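Local coordinates for D-glycero-D-manno-heptose 1-phosphate kinase (Bacteroides thetaiotaomicron, PDB 3K85), which probably phosphorylates a sugar substrate, D-glycero-D-manno-heptose 1-phosphate, using ATP as phosphate donor, as a member of the GHMP kinase family, at residues R5-G13 / G112-C122; L33-A41 / M327-G335. One frame throughout, in Å; residues are numbered along the deposited sequence.

Interaction 1: R5-G13 / G112-C122; sequences RSKAPLRLG and GLGTSSTMVVC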
# COMPACT_ATOMS: atom_id res chain seq x y z
N ARG A 5 19.70 -19.55 -1.32
CA ARG A 5 20.22 -18.24 -1.69
C ARG A 5 19.21 -17.20 -1.23
O ARG A 5 18.05 -17.52 -1.00
CB ARG A 5 20.41 -18.14 -3.21
CG ARG A 5 21.44 -19.11 -3.83
CD ARG A 5 21.47 -18.93 -5.34
NE ARG A 5 22.66 -19.45 -5.99
CZ ARG A 5 22.84 -20.72 -6.36
NH1 ARG A 5 21.89 -21.61 -6.16
NH2 ARG A 5 23.96 -21.09 -6.94
N SER A 6 19.65 -15.95 -1.08
CA SER A 6 18.75 -14.90 -0.66
C SER A 6 19.35 -13.60 -1.12
O SER A 6 20.52 -13.55 -1.47
CB SER A 6 18.62 -14.87 0.88
OG SER A 6 19.77 -14.32 1.50
N LYS A 7 18.54 -12.55 -1.14
CA LYS A 7 19.00 -11.22 -1.51
C LYS A 7 18.03 -10.22 -0.91
O LYS A 7 16.85 -10.51 -0.73
CB LYS A 7 19.09 -11.04 -3.03
CG LYS A 7 17.78 -11.16 -3.78
CD LYS A 7 17.99 -11.15 -5.29
CE LYS A 7 17.97 -9.76 -5.88
NZ LYS A 7 17.88 -9.83 -7.38
N ALA A 8 18.55 -9.04 -0.58
CA ALA A 8 17.73 -7.98 0.01
C ALA A 8 18.12 -6.68 -0.65
O ALA A 8 19.28 -6.46 -0.97
CB ALA A 8 17.97 -7.91 1.53
N PRO A 9 17.15 -5.78 -0.85
CA PRO A 9 17.45 -4.51 -1.49
C PRO A 9 17.86 -3.40 -0.52
O PRO A 9 17.57 -3.45 0.67
CB PRO A 9 16.15 -4.18 -2.21
CG PRO A 9 15.12 -4.65 -1.23
CD PRO A 9 15.69 -5.99 -0.75
N LEU A 10 18.56 -2.41 -1.06
CA LEU A 10 19.00 -1.26 -0.28
C LEU A 10 17.84 -0.30 -0.45
O LEU A 10 16.88 -0.62 -1.13
CB LEU A 10 20.29 -0.67 -0.85
CG LEU A 10 21.54 -1.58 -0.82
CD1 LEU A 10 22.63 -0.95 -1.67
CD2 LEU A 10 22.03 -1.78 0.61
N ARG A 11 17.93 0.88 0.15
CA ARG A 11 16.82 1.80 0.05
C ARG A 11 17.23 3.26 -0.02
O ARG A 11 18.35 3.61 0.29
CB ARG A 11 15.89 1.59 1.24
CG ARG A 11 16.56 1.81 2.59
CD ARG A 11 16.76 3.29 2.86
NE ARG A 11 17.48 3.56 4.10
CZ ARG A 11 18.52 4.39 4.17
NH1 ARG A 11 18.95 5.01 3.08
NH2 ARG A 11 19.13 4.61 5.33
N LEU A 12 16.28 4.09 -0.42
CA LEU A 12 16.47 5.52 -0.51
C LEU A 12 15.61 6.11 0.60
O LEU A 12 14.44 5.72 0.75
CB LEU A 12 15.98 6.05 -1.84
CG LEU A 12 16.99 6.61 -2.83
CD1 LEU A 12 18.28 5.80 -2.79
CD2 LEU A 12 16.37 6.58 -4.21
N GLY A 13 16.18 7.02 1.37
CA GLY A 13 15.43 7.66 2.43
C GLY A 13 14.73 8.84 1.81
O GLY A 13 15.33 9.90 1.63
N GLY A 112 25.16 5.01 2.55
CA GLY A 112 24.05 5.77 3.09
C GLY A 112 22.76 5.22 2.52
O GLY A 112 21.78 5.93 2.34
N LEU A 113 22.79 3.92 2.24
CA LEU A 113 21.65 3.21 1.67
C LEU A 113 21.24 2.07 2.58
O LEU A 113 20.46 1.21 2.18
CB LEU A 113 22.02 2.64 0.30
CG LEU A 113 22.50 3.65 -0.74
CD1 LEU A 113 23.14 2.93 -1.90
CD2 LEU A 113 21.31 4.49 -1.21
N GLY A 114 21.80 2.05 3.79
CA GLY A 114 21.50 1.01 4.76
C GLY A 114 22.15 -0.33 4.44
O GLY A 114 21.58 -1.39 4.73
N THR A 115 23.36 -0.30 3.87
CA THR A 115 24.08 -1.51 3.49
C THR A 115 24.11 -2.59 4.55
O THR A 115 23.74 -3.74 4.30
CB THR A 115 25.55 -1.22 3.13
OG1 THR A 115 25.60 -0.36 1.99
CG2 THR A 115 26.28 -2.52 2.82
N SER A 116 24.56 -2.21 5.74
CA SER A 116 24.68 -3.13 6.86
C SER A 116 23.36 -3.82 7.23
O SER A 116 23.27 -5.05 7.28
CB SER A 116 25.22 -2.36 8.07
OG SER A 116 25.55 -3.24 9.14
N SER A 117 22.32 -3.03 7.48
CA SER A 117 21.03 -3.60 7.84
C SER A 117 20.50 -4.49 6.71
O SER A 117 19.95 -5.57 6.95
CB SER A 117 20.05 -2.48 8.14
OG SER A 117 20.57 -1.63 9.15
N THR A 118 20.67 -4.05 5.47
CA THR A 118 20.20 -4.84 4.34
C THR A 118 20.89 -6.19 4.35
O THR A 118 20.22 -7.22 4.17
CB THR A 118 20.48 -4.11 3.02
OG1 THR A 118 19.57 -3.02 2.89
CG2 THR A 118 20.31 -5.05 1.84
N MSE A 119 22.20 -6.20 4.59
CA MSE A 119 22.95 -7.46 4.61
C MSE A 119 22.55 -8.39 5.75
O MSE A 119 22.48 -9.62 5.56
CB MSE A 119 24.46 -7.20 4.66
CG MSE A 119 25.30 -8.48 4.79
SE MSE A 119 25.03 -9.78 3.34
CE MSE A 119 25.88 -8.74 1.94
N VAL A 120 22.30 -7.83 6.93
CA VAL A 120 21.86 -8.63 8.08
C VAL A 120 20.52 -9.30 7.71
O VAL A 120 20.33 -10.49 7.95
CB VAL A 120 21.67 -7.75 9.35
CG1 VAL A 120 20.97 -8.56 10.44
CG2 VAL A 120 23.02 -7.25 9.85
N VAL A 121 19.61 -8.53 7.12
CA VAL A 121 18.32 -9.09 6.71
C VAL A 121 18.55 -10.21 5.71
O VAL A 121 18.01 -11.30 5.83
CB VAL A 121 17.42 -8.00 6.06
CG1 VAL A 121 16.10 -8.64 5.54
CG2 VAL A 121 17.12 -6.90 7.09
N CYS A 122 19.38 -9.93 4.70
CA CYS A 122 19.68 -10.93 3.69
C CYS A 122 20.21 -12.21 4.33
O CYS A 122 19.74 -13.30 4.04
CB CYS A 122 20.72 -10.37 2.70
SG CYS A 122 21.13 -11.53 1.39
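Ser6 and Arg11 carry the polar links between strand 5-13 and the segment 112-122. At one end Ser6 OG donates to Cys122 O at 2.7 Å, coming from above the carbonyl plane. At the other, Arg11 is held twice: its backbone N reaches Leu113 O at 3.3 Å, and its NH1 donates to Gly112 O at 3.1 Å, well out of the carbonyl plane. The bend at chi2 (75°) folds the arginine chain back so that one guanidinium face lies over the Leu113-Gly114 peptide, while NH2 makes a salt bridge with Asp160. Gly114, the N-cap of helix 115-131, has a positive phi, as suits a glycine, and a CB there would come up against Arg11 NE. Midway, the single hydroxyl proton of Thr118 has two carbonyls in range, with OG1 at 3.0 Å from Pro9 O and 3.2 Å from Gly114 O.

Packing fills in around these bonds. Leu10 and Leu113 cross at about a right angle, and Leu10 CD2 rests on Thr115 CA at 3.5 Å. Leu113 also runs alongside Leu12, CD2 against CD1 at 3.7 Å. Further along, Ala8 CB meets Cys122 CB at 3.9 Å, small enough to let the helix lie close on the strand.

The sequence around 112-117 matches the glycine-rich GHMP motif, which in relatives holds the ATP phosphates. The chemistry thus implies that strand 5-13 holds this loop by Arg11, which donates from N and NH1 to the loop's own carbonyls, while its NH2 pairs with Asp160.

Interaction 2: L33-A41 / M327-G335; sequences LNATINLYA and MPFQFIDDG
Ile332 reaches across to Tyr40, Thr36 and Ile37, and its side chain can be followed atom by atom. CB lies 3.8 Å from Tyr40 OH. There the chain forks: CG1, set anti to the backbone N (chi1 -177°), comes to the edge of the tyrosine ring, 3.2 Å from Tyr40 OH, and CD1 beyond it stays beside that same hydroxyl. The other branch, CG2, presses on the backbone of Ile37, 3.4 Å from Ile37 O. The main chain of Ile332 is gripped as well: its N donates to Thr36 O at 3.0 Å, and Ile332 O accepts from Thr36 OG1 at 2.7 Å.

Next door, Asn38 N donates to Gln330 O at 2.7 Å. Gln330 N answers to Asn38 OD1 at 2.8 Å, from above the amide plane of the asparagine. An alanine in place of Asn38 would keep the backbone bond but is likely to leave Gln330 N without its side-chain acceptor, so that this one bond no longer fixes the backbone at Gln330. Ile37 and Phe331 form a lone beta bridge; Ile37 CG2 touches both Phe329 and Phe331, whose ring also meets Ala35 CB.

Segment 327-335, the irregular link between helix 309-320 and strand 337-340, passes across the corner where strand 30-37 gives way to strand 39-47. Phe329 and Phe331 turn to strand 199-202, Ile332 touches Pro9 of strand 4-15, and Asp333 makes a salt bridge to Lys186 of the second subunit.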
# COMPACT_ATOMS: atom_id res chain seq x y z
N LEU A 33 9.18 7.72 5.21
CA LEU A 33 8.77 7.34 3.87
C LEU A 33 10.04 6.95 3.13
O LEU A 33 10.88 7.80 2.85
CB LEU A 33 8.10 8.50 3.14
CG LEU A 33 7.57 8.08 1.76
CD1 LEU A 33 6.44 7.08 1.94
CD2 LEU A 33 7.06 9.29 1.00
N ASN A 34 10.19 5.67 2.85
CA ASN A 34 11.36 5.20 2.12
C ASN A 34 10.96 4.16 1.07
O ASN A 34 9.82 3.67 1.04
CB ASN A 34 12.41 4.61 3.08
CG ASN A 34 11.86 3.47 3.92
OD1 ASN A 34 10.93 2.77 3.52
ND2 ASN A 34 12.45 3.27 5.10
N ALA A 35 11.90 3.82 0.21
CA ALA A 35 11.62 2.88 -0.87
C ALA A 35 12.86 2.11 -1.25
O ALA A 35 13.92 2.70 -1.42
CB ALA A 35 11.09 3.65 -2.07
N THR A 36 12.72 0.80 -1.41
CA THR A 36 13.85 -0.02 -1.79
C THR A 36 14.19 0.16 -3.27
O THR A 36 13.33 0.51 -4.08
CB THR A 36 13.56 -1.48 -1.50
OG1 THR A 36 12.26 -1.81 -1.98
CG2 THR A 36 13.63 -1.73 0.01
N ILE A 37 15.45 -0.06 -3.61
CA ILE A 37 15.95 0.10 -4.98
C ILE A 37 16.69 -1.16 -5.46
O ILE A 37 17.09 -1.99 -4.65
CB ILE A 37 16.90 1.31 -5.08
CG1 ILE A 37 18.11 1.11 -4.17
CG2 ILE A 37 16.15 2.58 -4.69
CD1 ILE A 37 19.13 2.25 -4.26
N ASN A 38 16.90 -1.27 -6.77
CA ASN A 38 17.56 -2.45 -7.35
C ASN A 38 19.04 -2.69 -7.06
O ASN A 38 19.75 -3.25 -7.90
CB ASN A 38 17.33 -2.49 -8.86
CG ASN A 38 17.82 -1.25 -9.56
OD1 ASN A 38 18.26 -0.29 -8.93
ND2 ASN A 38 17.72 -1.24 -10.89
N LEU A 39 19.51 -2.27 -5.89
CA LEU A 39 20.89 -2.52 -5.48
C LEU A 39 20.73 -3.46 -4.29
O LEU A 39 20.07 -3.12 -3.31
CB LEU A 39 21.59 -1.21 -5.07
CG LEU A 39 22.26 -0.46 -6.22
CD1 LEU A 39 21.38 -0.48 -7.47
CD2 LEU A 39 22.54 0.97 -5.80
N TYR A 40 21.34 -4.64 -4.37
CA TYR A 40 21.16 -5.65 -3.35
C TYR A 40 22.35 -6.17 -2.54
O TYR A 40 23.50 -5.78 -2.74
CB TYR A 40 20.51 -6.87 -4.00
CG TYR A 40 19.27 -6.57 -4.81
CD1 TYR A 40 17.99 -6.70 -4.25
CD2 TYR A 40 19.36 -6.23 -6.17
CE1 TYR A 40 16.83 -6.52 -5.02
CE2 TYR A 40 18.21 -6.04 -6.95
CZ TYR A 40 16.95 -6.19 -6.36
OH TYR A 40 15.80 -6.04 -7.11
N ALA A 41 22.01 -7.08 -1.62
CA ALA A 41 22.94 -7.80 -0.77
C ALA A 41 22.60 -9.24 -1.13
O ALA A 41 21.42 -9.59 -1.20
CB ALA A 41 22.63 -7.54 0.71
N MSE A 327 25.14 6.93 -9.82
CA MSE A 327 24.73 5.54 -9.71
C MSE A 327 23.31 5.33 -10.24
O MSE A 327 22.34 5.80 -9.66
CB MSE A 327 24.81 5.09 -8.24
CG MSE A 327 24.42 3.64 -7.99
SE MSE A 327 25.43 2.35 -9.05
CE MSE A 327 26.73 1.79 -7.72
N PRO A 328 23.19 4.63 -11.37
CA PRO A 328 21.88 4.37 -11.97
C PRO A 328 21.10 3.38 -11.11
O PRO A 328 21.66 2.41 -10.58
CB PRO A 328 22.24 3.80 -13.34
CG PRO A 328 23.50 3.07 -13.06
CD PRO A 328 24.26 4.05 -12.20
N PHE A 329 19.80 3.61 -10.97
CA PHE A 329 18.99 2.74 -10.14
C PHE A 329 17.55 2.69 -10.62
O PHE A 329 17.13 3.47 -11.47
CB PHE A 329 18.99 3.27 -8.70
CG PHE A 329 18.10 4.46 -8.50
CD1 PHE A 329 16.80 4.30 -8.05
CD2 PHE A 329 18.53 5.73 -8.89
CE1 PHE A 329 15.93 5.38 -7.99
CE2 PHE A 329 17.65 6.83 -8.83
CZ PHE A 329 16.36 6.65 -8.38
N GLN A 330 16.80 1.77 -10.02
CA GLN A 330 15.39 1.61 -10.29
C GLN A 330 14.77 1.17 -8.96
O GLN A 330 15.41 0.48 -8.16
CB GLN A 330 15.17 0.54 -11.36
CG GLN A 330 15.69 0.93 -12.74
CD GLN A 330 15.03 2.19 -13.26
OE1 GLN A 330 13.80 2.25 -13.39
NE2 GLN A 330 15.83 3.21 -13.56
N PHE A 331 13.54 1.60 -8.72
CA PHE A 331 12.84 1.23 -7.51
C PHE A 331 12.42 -0.22 -7.65
O PHE A 331 12.06 -0.66 -8.74
CB PHE A 331 11.60 2.10 -7.33
CG PHE A 331 11.91 3.50 -6.92
CD1 PHE A 331 12.42 3.77 -5.65
CD2 PHE A 331 11.69 4.56 -7.79
CE1 PHE A 331 12.71 5.07 -5.26
CE2 PHE A 331 11.97 5.86 -7.42
CZ PHE A 331 12.48 6.12 -6.15
N ILE A 332 12.49 -0.99 -6.57
CA ILE A 332 12.10 -2.38 -6.63
C ILE A 332 11.00 -2.55 -5.59
O ILE A 332 11.13 -2.07 -4.46
CB ILE A 332 13.32 -3.32 -6.38
CG1 ILE A 332 12.90 -4.78 -6.52
CG2 ILE A 332 13.89 -3.08 -5.00
CD1 ILE A 332 12.42 -5.15 -7.93
N ASP A 333 9.91 -3.22 -5.95
CA ASP A 333 8.78 -3.38 -5.03
C ASP A 333 8.85 -4.54 -4.06
O ASP A 333 8.06 -4.60 -3.11
CB ASP A 333 7.47 -3.49 -5.80
CG ASP A 333 6.25 -3.45 -4.87
OD1 ASP A 333 5.97 -2.37 -4.31
OD2 ASP A 333 5.60 -4.50 -4.69
N ASP A 334 9.78 -5.47 -4.27
CA ASP A 334 9.90 -6.63 -3.40
C ASP A 334 10.90 -6.45 -2.28
O ASP A 334 11.86 -5.69 -2.39
CB ASP A 334 10.26 -7.86 -4.23
CG ASP A 334 9.07 -8.45 -4.95
OD1 ASP A 334 8.13 -7.69 -5.28
OD2 ASP A 334 9.07 -9.68 -5.19
N GLY A 335 10.68 -7.16 -1.19
CA GLY A 335 11.59 -7.10 -0.07
C GLY A 335 12.51 -8.31 -0.16
O GLY A 335 12.51 -9.02 -1.16

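Overall arrangement
The centres of the two interactions lie about 9 Å apart, and strand 4-15 joins them: it pairs with both strand 30-37 and strand 39-47 of interaction 2 while carrying the helix of interaction 1. Leu10 N probably donates to Leu39 O at 2.8 Å and Ala41 N to Ala8 O at 2.9 Å, so strand 5-13 of interaction 1 and the strands of 33-41 are neighbours in one sheet. Cys122 SG, packed 3.2 Å from Ala41 O, brings the helix against strand 39-47. Interaction 1 is the buried one and contains the loop expected to hold nucleotide phosphates in this family; interaction 2 is only partly buried, and its Asn34 CB packs 3.3 Å from Leu12 O.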